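Side-chain contacts in Pcza361.24 (Amycolatopsis orientalis, PDB 3G2M), which is a glycopeptide N-methyltransferase that binds S-adenosyl-L-methionine and probably methylates glycopeptide antibiotics during their biosynthesis: residues Pro28-Pro32 against His33-Leu37; Ala127-Asp130 against Val131-Cys135; Asn162-Glu166 against Ala167-Gly171; Pro254-Val257 against Val258-Val262. All coordinates share one frame; numbering follows the deposited sequence.

Contact 1: residues Pro28-Pro32 against His33-Leu37; sequences PVRTP and HADVL
Thr31 and Ala34 meet at the start of helix 32-40. Three kinds of interaction hold the turn: a side-chain cap, main-chain bonds and one ion pair.

The cap comes first. Ala34 N donates to Thr31 OG1 at 3.2 Å. The torsion of Thr31 (chi1 76°) sets OG1 between its own backbone N and carbonyl carbon, and from there the hydroxyl faces the first turn. The same oxygen is 3.2 Å from Ala34 CB. Thr31 OG1 is also hydrogen-bonded to Thr231 OG1 on strand 219-234, so the cap is tied to the sheet.

The main chain closes the turn. Asp35 N donates to Thr31 O at 2.9 Å. One step on, the bond from Val36 N to Pro32 O is weak. Val36 CG2 lies against the same carbonyl, 3.4 Å from Pro32 O.

The charged pair lies on the outer side. Arg30 reaches forward over the turn, and Arg30 NE forms a salt bridge with Asp35 OD2 at 3.2 Å. The two side chains cross at about a right angle. The nitrogen meets OD2 from above the carboxylate plane, and the guanidinium and carboxylate planes are 41° apart. This is a single, bent bond rather than a flat two-pronged pair.

His33 turns outward, where its ring meets that of His218 of the second subunit. With OG1 accepting from Ala34 N, Thr31 is a classical N-cap, followed by proline in the first turn, a common way to begin an alpha-helix.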
# COMPACT_ATOMS: atom_id res chain seq x y z
N PRO A 28 8.32 0.03 19.79
CA PRO A 28 8.22 0.45 18.39
C PRO A 28 8.80 -0.58 17.41
O PRO A 28 8.98 -1.74 17.78
CB PRO A 28 9.05 1.75 18.37
CG PRO A 28 10.06 1.56 19.44
CD PRO A 28 9.38 0.76 20.52
N VAL A 29 9.08 -0.14 16.18
CA VAL A 29 9.59 -1.02 15.12
C VAL A 29 11.03 -1.45 15.39
O VAL A 29 11.92 -0.63 15.64
CB VAL A 29 9.46 -0.38 13.71
CG1 VAL A 29 10.05 -1.28 12.64
CG2 VAL A 29 8.00 -0.08 13.39
N ARG A 30 11.24 -2.76 15.32
CA ARG A 30 12.47 -3.41 15.75
C ARG A 30 13.33 -3.82 14.55
O ARG A 30 13.48 -5.01 14.26
CB ARG A 30 12.07 -4.64 16.58
CG ARG A 30 13.10 -5.18 17.52
CD ARG A 30 12.55 -6.42 18.20
NE ARG A 30 13.50 -7.53 18.17
CZ ARG A 30 13.20 -8.78 18.53
NH1 ARG A 30 11.97 -9.08 18.93
NH2 ARG A 30 14.13 -9.72 18.47
N THR A 31 13.90 -2.83 13.86
CA THR A 31 14.61 -3.05 12.60
C THR A 31 15.86 -3.93 12.76
O THR A 31 16.52 -3.89 13.80
CB THR A 31 14.98 -1.71 11.88
OG1 THR A 31 16.09 -1.09 12.53
CG2 THR A 31 13.79 -0.76 11.87
N PRO A 32 16.20 -4.73 11.72
CA PRO A 32 17.38 -5.58 11.74
C PRO A 32 18.65 -4.86 12.21
O PRO A 32 19.40 -5.41 13.03
CB PRO A 32 17.52 -6.01 10.28
CG PRO A 32 16.13 -6.02 9.77
CD PRO A 32 15.44 -4.88 10.46
N HIS A 33 18.89 -3.65 11.71
CA HIS A 33 20.07 -2.88 12.11
C HIS A 33 19.98 -2.39 13.56
O HIS A 33 20.99 -2.37 14.27
CB HIS A 33 20.33 -1.71 11.16
CG HIS A 33 21.64 -1.03 11.39
ND1 HIS A 33 21.80 -0.02 12.32
CD2 HIS A 33 22.87 -1.24 10.85
CE1 HIS A 33 23.06 0.37 12.32
NE2 HIS A 33 23.73 -0.35 11.44
N ALA A 34 18.78 -1.98 13.99
CA ALA A 34 18.55 -1.56 15.38
C ALA A 34 18.83 -2.69 16.37
O ALA A 34 19.48 -2.47 17.39
CB ALA A 34 17.13 -1.03 15.56
N ASP A 35 18.35 -3.89 16.05
CA ASP A 35 18.58 -5.08 16.88
C ASP A 35 20.07 -5.34 17.12
O ASP A 35 20.48 -5.57 18.26
CB ASP A 35 17.94 -6.31 16.26
CG ASP A 35 16.43 -6.31 16.36
OD1 ASP A 35 15.87 -5.33 16.91
OD2 ASP A 35 15.80 -7.28 15.90
N VAL A 36 20.85 -5.30 16.04
CA VAL A 36 22.30 -5.49 16.11
C VAL A 36 22.98 -4.38 16.93
O VAL A 36 23.87 -4.66 17.75
CB VAL A 36 22.92 -5.61 14.69
CG1 VAL A 36 24.43 -5.75 14.76
CG2 VAL A 36 22.33 -6.80 13.95
N LEU A 37 22.55 -3.14 16.73
CA LEU A 37 23.03 -1.98 17.50
C LEU A 37 22.79 -2.12 18.99
O LEU A 37 23.72 -2.03 19.79
CB LEU A 37 22.35 -0.69 17.02
CG LEU A 37 23.06 0.26 16.05
CD1 LEU A 37 22.09 1.38 15.73
CD2 LEU A 37 24.35 0.81 16.64

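Contact 2: residues Ala127-Asp130 against Val131-Cys135; sequences APAD and VRDRC
The short helix 129-132, in the methyltransferase domain, begins after Pro128 at the N-cap position and runs into a type I beta turn from Arg132 to Cys135. Ala127 and Val131 pack across its start, with Ala127 CB 4.0 Å from Val131 CG1. The other branch, Val131 CG2, lies 4.1 Å from Pro128 CD, and these two side chains point the same way. Leu101 of helix 97-101 also touches Val131.

The main chain forms the turn. Arg132 N donates to Pro128 O at 3.1 Å. Asp133 N donates to Ala129 O at 2.9 Å.

Arg132 folds back through a bend at chi3 (56°). Its guanidinium lies with one face over Ala129 CA. Arg132 NH1 makes a weak, strongly bent bond to Ala127 O at 2.6 Å, and it also binds Leu124 O.

Arg134 passes near Asp130, but Arg134 NH2 and Asp130 OD2 stay 4.2 Å apart, too far for an ion pair. Arg134 NH1 instead binds the carbonyls of Leu101 and Trp105. Both arginines donate to main-chain carbonyls, and so tie this turn to Leu124, Leu101 and Trp105.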
# COMPACT_ATOMS: atom_id res chain seq x y z
N ALA A 127 4.24 36.91 12.42
CA ALA A 127 4.47 37.35 11.05
C ALA A 127 3.91 38.76 10.85
O ALA A 127 3.00 39.16 11.58
CB ALA A 127 3.83 36.37 10.08
N PRO A 128 4.45 39.51 9.87
CA PRO A 128 3.93 40.86 9.62
C PRO A 128 2.49 40.83 9.11
O PRO A 128 2.08 39.85 8.47
CB PRO A 128 4.87 41.42 8.54
CG PRO A 128 6.07 40.52 8.55
CD PRO A 128 5.57 39.18 8.96
N ALA A 129 1.75 41.91 9.38
CA ALA A 129 0.31 42.00 9.07
C ALA A 129 -0.06 41.59 7.65
O ALA A 129 -1.09 40.94 7.44
CB ALA A 129 -0.21 43.40 9.38
N ASP A 130 0.76 41.97 6.67
CA ASP A 130 0.51 41.64 5.26
C ASP A 130 0.52 40.13 4.99
O ASP A 130 -0.29 39.64 4.20
CB ASP A 130 1.51 42.36 4.34
CG ASP A 130 2.97 42.16 4.77
OD1 ASP A 130 3.32 42.57 5.90
OD2 ASP A 130 3.76 41.62 3.96
N VAL A 131 1.44 39.42 5.64
CA VAL A 131 1.54 37.97 5.53
C VAL A 131 0.34 37.31 6.20
O VAL A 131 -0.38 36.52 5.59
CB VAL A 131 2.87 37.45 6.14
CG1 VAL A 131 2.90 35.93 6.18
CG2 VAL A 131 4.07 37.98 5.36
N ARG A 132 0.11 37.68 7.47
CA ARG A 132 -0.99 37.15 8.28
C ARG A 132 -2.37 37.33 7.63
O ARG A 132 -3.19 36.41 7.64
CB ARG A 132 -0.95 37.76 9.68
CG ARG A 132 -2.16 37.43 10.57
CD ARG A 132 -1.94 37.84 12.02
NE ARG A 132 -1.62 39.26 12.17
CZ ARG A 132 -0.41 39.74 12.42
NH1 ARG A 132 0.62 38.92 12.56
NH2 ARG A 132 -0.22 41.05 12.53
N ASP A 133 -2.60 38.51 7.04
CA ASP A 133 -3.88 38.84 6.40
C ASP A 133 -4.19 38.00 5.14
O ASP A 133 -5.35 37.91 4.73
CB ASP A 133 -3.96 40.33 6.07
CG ASP A 133 -3.97 41.22 7.31
OD1 ASP A 133 -4.28 40.73 8.42
OD2 ASP A 133 -3.66 42.43 7.17
N ARG A 134 -3.16 37.40 4.55
CA ARG A 134 -3.31 36.59 3.34
C ARG A 134 -3.46 35.08 3.61
O ARG A 134 -3.74 34.30 2.69
CB ARG A 134 -2.17 36.86 2.36
CG ARG A 134 -2.30 38.20 1.63
CD ARG A 134 -1.23 38.37 0.56
NE ARG A 134 0.06 38.74 1.12
CZ ARG A 134 1.09 37.91 1.27
NH1 ARG A 134 1.00 36.64 0.90
NH2 ARG A 134 2.23 38.36 1.79
N CYS A 135 -3.29 34.69 4.87
CA CYS A 135 -3.40 33.29 5.28
C CYS A 135 -4.69 33.04 6.05
O CYS A 135 -4.99 33.75 7.01
CB CYS A 135 -2.20 32.89 6.14
SG CYS A 135 -2.18 31.14 6.64

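Contact 3: residues Asn162-Glu166 against Ala167-Gly171; sequences NELDE and ADRRG
Glu166 and Arg169 cross at about a right angle in the first turn of helix 166-179. The Arg169 guanidinium lies with one face over Glu166 CA, 3.5 Å from its plane and toward the rim. At its edge, Arg169 NH1 donates to Leu164 O at 2.7 Å. This oxygen lies in the guanidinium plane, though the bond is bent (139°). A bend at chi3 (-58°) turns the group back over the helix start. Arg169 NH2 leaves the turn for a salt bridge with Glu260, and the guanidinium is thus gripped through both terminal nitrogens.

Leu164 packs beneath the same chain. Leu164 CB is 3.7 Å from Arg169 CG, and the leucine crosses Asp168 at about a right angle. It also touches Met142, a residue of the S-adenosyl-L-methionine site.

Asp165 is the N-cap of the helix. Asp168 N donates to Asp165 OD1 at 2.9 Å, nearly along the C-O axis of the carboxylate. The two acids are close, with Asp165 OD1 3.6 Å from Asp168 OD2. A water links the two residues: it donates to Asp168 OD2 at 2.6 Å and accepts from Asp165 N, which may ease the crowding of charge.

Glu166 extends outward. Glu166 OE1 is 4.0 Å from Arg170 NH2, near but not paired. Near the second subunit, Glu166 N makes a weak bond to Glu166 OE1 of that subunit.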
# COMPACT_ATOMS: atom_id res chain seq x y z
N ASN A 162 0.86 10.46 1.38
CA ASN A 162 1.36 9.14 1.78
C ASN A 162 0.86 8.67 3.15
O ASN A 162 0.98 7.49 3.48
CB ASN A 162 2.90 9.09 1.71
CG ASN A 162 3.40 8.75 0.30
OD1 ASN A 162 3.27 7.61 -0.16
ND2 ASN A 162 4.00 9.73 -0.37
N GLU A 163 0.29 9.57 3.94
CA GLU A 163 -0.32 9.18 5.22
C GLU A 163 -1.70 8.53 5.04
O GLU A 163 -2.26 7.95 5.98
CB GLU A 163 -0.40 10.40 6.16
CG GLU A 163 0.97 10.73 6.78
CD GLU A 163 0.97 11.92 7.73
OE1 GLU A 163 -0.07 12.60 7.93
OE2 GLU A 163 2.06 12.17 8.31
N LEU A 164 -2.24 8.59 3.82
CA LEU A 164 -3.59 8.10 3.53
C LEU A 164 -3.58 6.73 2.87
O LEU A 164 -2.81 6.49 1.93
CB LEU A 164 -4.32 9.10 2.62
CG LEU A 164 -4.54 10.55 3.08
CD1 LEU A 164 -5.33 11.33 2.02
CD2 LEU A 164 -5.26 10.59 4.44
N ASP A 165 -4.45 5.83 3.34
CA ASP A 165 -4.63 4.53 2.71
C ASP A 165 -5.41 4.67 1.39
O ASP A 165 -5.79 5.78 1.00
CB ASP A 165 -5.28 3.50 3.67
CG ASP A 165 -6.72 3.83 4.05
OD1 ASP A 165 -7.38 4.66 3.38
OD2 ASP A 165 -7.19 3.25 5.04
N GLU A 166 -5.64 3.56 0.70
CA GLU A 166 -6.24 3.61 -0.62
C GLU A 166 -7.61 4.29 -0.62
O GLU A 166 -7.86 5.15 -1.46
CB GLU A 166 -6.32 2.23 -1.28
CG GLU A 166 -6.59 2.30 -2.80
CD GLU A 166 -6.95 0.96 -3.42
OE1 GLU A 166 -7.12 -0.01 -2.65
OE2 GLU A 166 -7.08 0.88 -4.67
N ALA A 167 -8.47 3.90 0.33
CA ALA A 167 -9.84 4.42 0.42
C ALA A 167 -9.86 5.92 0.75
O ALA A 167 -10.65 6.68 0.18
CB ALA A 167 -10.65 3.62 1.46
N ASP A 168 -8.97 6.33 1.64
CA ASP A 168 -8.86 7.75 2.01
C ASP A 168 -8.29 8.62 0.89
O ASP A 168 -8.68 9.79 0.75
CB ASP A 168 -8.07 7.91 3.31
CG ASP A 168 -8.88 7.53 4.55
OD1 ASP A 168 -10.13 7.43 4.46
OD2 ASP A 168 -8.28 7.34 5.62
N ARG A 169 -7.36 8.08 0.11
CA ARG A 169 -6.89 8.78 -1.09
C ARG A 169 -8.05 9.01 -2.08
O ARG A 169 -8.13 10.07 -2.69
CB ARG A 169 -5.73 8.03 -1.76
CG ARG A 169 -4.47 7.99 -0.87
CD ARG A 169 -3.19 7.58 -1.62
NE ARG A 169 -3.27 6.26 -2.26
CZ ARG A 169 -2.99 5.10 -1.67
NH1 ARG A 169 -2.67 5.06 -0.38
NH2 ARG A 169 -3.08 3.97 -2.36
N ARG A 170 -8.92 8.01 -2.23
CA ARG A 170 -10.14 8.17 -3.03
C ARG A 170 -10.98 9.36 -2.54
O ARG A 170 -11.48 10.14 -3.34
CB ARG A 170 -10.99 6.89 -3.00
CG ARG A 170 -10.57 5.82 -4.01
CD ARG A 170 -11.59 4.68 -4.08
NE ARG A 170 -11.02 3.40 -3.64
CZ ARG A 170 -11.46 2.67 -2.62
NH1 ARG A 170 -12.51 3.05 -1.89
NH2 ARG A 170 -10.85 1.53 -2.33
N GLY A 171 -11.14 9.48 -1.22
CA GLY A 171 -11.86 10.61 -0.62
C GLY A 171 -11.16 11.94 -0.88
O GLY A 171 -11.82 12.95 -1.13
O HOH W 1 -5.79 6.58 5.81

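Contact 4: residues Pro254-Val257 against Val258-Val262; sequences PDQV and VRELV
Gln256 starts with CG opposite the backbone N (chi1 170°) and then bends at chi2 (67°), which carries its amide forward along the helix, toward Arg259 and Glu260. Each end of the amide takes a different partner. On the oxygen side, Arg259 NH2 donates to Gln256 OE1 at 3.0 Å, with the oxygen in the guanidinium plane. Arg259 NE adds a weak second bond. A water bridges the pair, donating to Gln256 OE1 and accepting from Arg259 NE, each at 2.9 Å.

On the nitrogen side, Gln256 NE2 donates to the anti lone pair of Glu260 OE2 at 2.8 Å, nearly straight (172°). With both ends bonded, the flip of the amide is well defined. The Arg259 guanidinium lies with one face over Gln256 CA and Asp255 O.

On another side of the helix, Val257 and Leu261 lie side by side, with Val257 CG1 4.0 Å from Leu261 CD1. Val257 touches Leu190, and Leu261 touches Phe186 and Leu188, all of strand 184-191; both meet Tyr173 of helix 166-179. Glu260 OE1 bonds to Tyr173 OH, while Arg259 NH2 reaches Pro223 O of strand 219-234. Helix 254-263 thus packs against strands 184-191 and 267-274 and touches helix 166-179.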
# COMPACT_ATOMS: atom_id res chain seq x y z
N PRO A 254 5.25 7.40 -7.48
CA PRO A 254 4.52 8.48 -8.18
C PRO A 254 3.59 7.98 -9.28
O PRO A 254 2.48 8.50 -9.43
CB PRO A 254 5.66 9.33 -8.76
CG PRO A 254 6.79 9.14 -7.77
CD PRO A 254 6.69 7.69 -7.37
N ASP A 255 4.02 6.97 -10.04
CA ASP A 255 3.19 6.42 -11.13
C ASP A 255 1.91 5.75 -10.62
O ASP A 255 0.89 5.75 -11.32
CB ASP A 255 3.99 5.45 -12.01
CG ASP A 255 5.02 6.16 -12.91
OD1 ASP A 255 4.87 7.37 -13.18
OD2 ASP A 255 5.98 5.50 -13.35
N GLN A 256 1.96 5.20 -9.41
CA GLN A 256 0.76 4.62 -8.76
C GLN A 256 -0.28 5.70 -8.43
O GLN A 256 -1.47 5.53 -8.70
CB GLN A 256 1.14 3.82 -7.50
CG GLN A 256 -0.06 3.38 -6.62
CD GLN A 256 -0.96 2.35 -7.30
OE1 GLN A 256 -0.51 1.58 -8.14
NE2 GLN A 256 -2.23 2.33 -6.92
N VAL A 257 0.17 6.81 -7.84
CA VAL A 257 -0.72 7.95 -7.56
C VAL A 257 -1.29 8.52 -8.86
O VAL A 257 -2.48 8.86 -8.92
CB VAL A 257 -0.02 9.06 -6.73
CG1 VAL A 257 -0.94 10.29 -6.55
CG2 VAL A 257 0.42 8.52 -5.37
N VAL A 258 -0.46 8.62 -9.89
CA VAL A 258 -0.94 9.02 -11.22
C VAL A 258 -2.08 8.10 -11.71
O VAL A 258 -3.13 8.60 -12.13
CB VAL A 258 0.20 9.12 -12.27
CG1 VAL A 258 -0.36 9.22 -13.68
CG2 VAL A 258 1.09 10.33 -11.97
N ARG A 259 -1.88 6.78 -11.64
CA ARG A 259 -2.92 5.81 -12.05
C ARG A 259 -4.23 6.02 -11.26
O ARG A 259 -5.33 5.94 -11.82
CB ARG A 259 -2.44 4.36 -11.90
CG ARG A 259 -1.31 3.97 -12.87
CD ARG A 259 -0.98 2.47 -12.82
NE ARG A 259 -0.28 2.06 -11.60
CZ ARG A 259 1.05 2.04 -11.45
NH1 ARG A 259 1.86 2.40 -12.44
NH2 ARG A 259 1.58 1.63 -10.30
N GLU A 260 -4.09 6.29 -9.96
CA GLU A 260 -5.24 6.54 -9.10
C GLU A 260 -5.96 7.84 -9.45
O GLU A 260 -7.20 7.90 -9.46
CB GLU A 260 -4.81 6.56 -7.63
CG GLU A 260 -4.37 5.20 -7.09
CD GLU A 260 -3.92 5.27 -5.64
OE1 GLU A 260 -4.22 6.27 -4.96
OE2 GLU A 260 -3.26 4.31 -5.18
N LEU A 261 -5.19 8.90 -9.73
CA LEU A 261 -5.76 10.17 -10.15
C LEU A 261 -6.60 10.01 -11.42
O LEU A 261 -7.73 10.50 -11.49
CB LEU A 261 -4.65 11.21 -10.36
CG LEU A 261 -4.04 11.78 -9.08
CD1 LEU A 261 -2.72 12.47 -9.39
CD2 LEU A 261 -5.02 12.75 -8.42
N VAL A 262 -6.05 9.32 -12.41
CA VAL A 262 -6.78 9.02 -13.65
C VAL A 262 -8.06 8.24 -13.37
O VAL A 262 -9.15 8.62 -13.82
CB VAL A 262 -5.88 8.29 -14.70
CG1 VAL A 262 -6.68 7.91 -15.94
CG2 VAL A 262 -4.70 9.17 -15.09
O HOH W 2 -2.61 1.09 -10.12

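The four contacts follow one another along the chain, each within one continuous stretch. Contacts 3 and 4 are neighbours, with centres about 12 Å apart. They touch through the salt bridge of Arg169 NH2 with Glu260 OE2, 2.8 Å long, which joins helix 166-179 to helix 254-263 beside the seven-stranded sheet. Contact 1 lies about 29 Å from contact 3, centre to centre, against the separate three-stranded sheet. Contact 2 lies across the chain's centre from contacts 1 and 4, its centre about 45 Å from that of contact 1. Contacts 2 and 3 share the methyltransferase domain. Contacts 1, 3 and 4 touch the second subunit, at or beside the dimer interface; contact 2 does not.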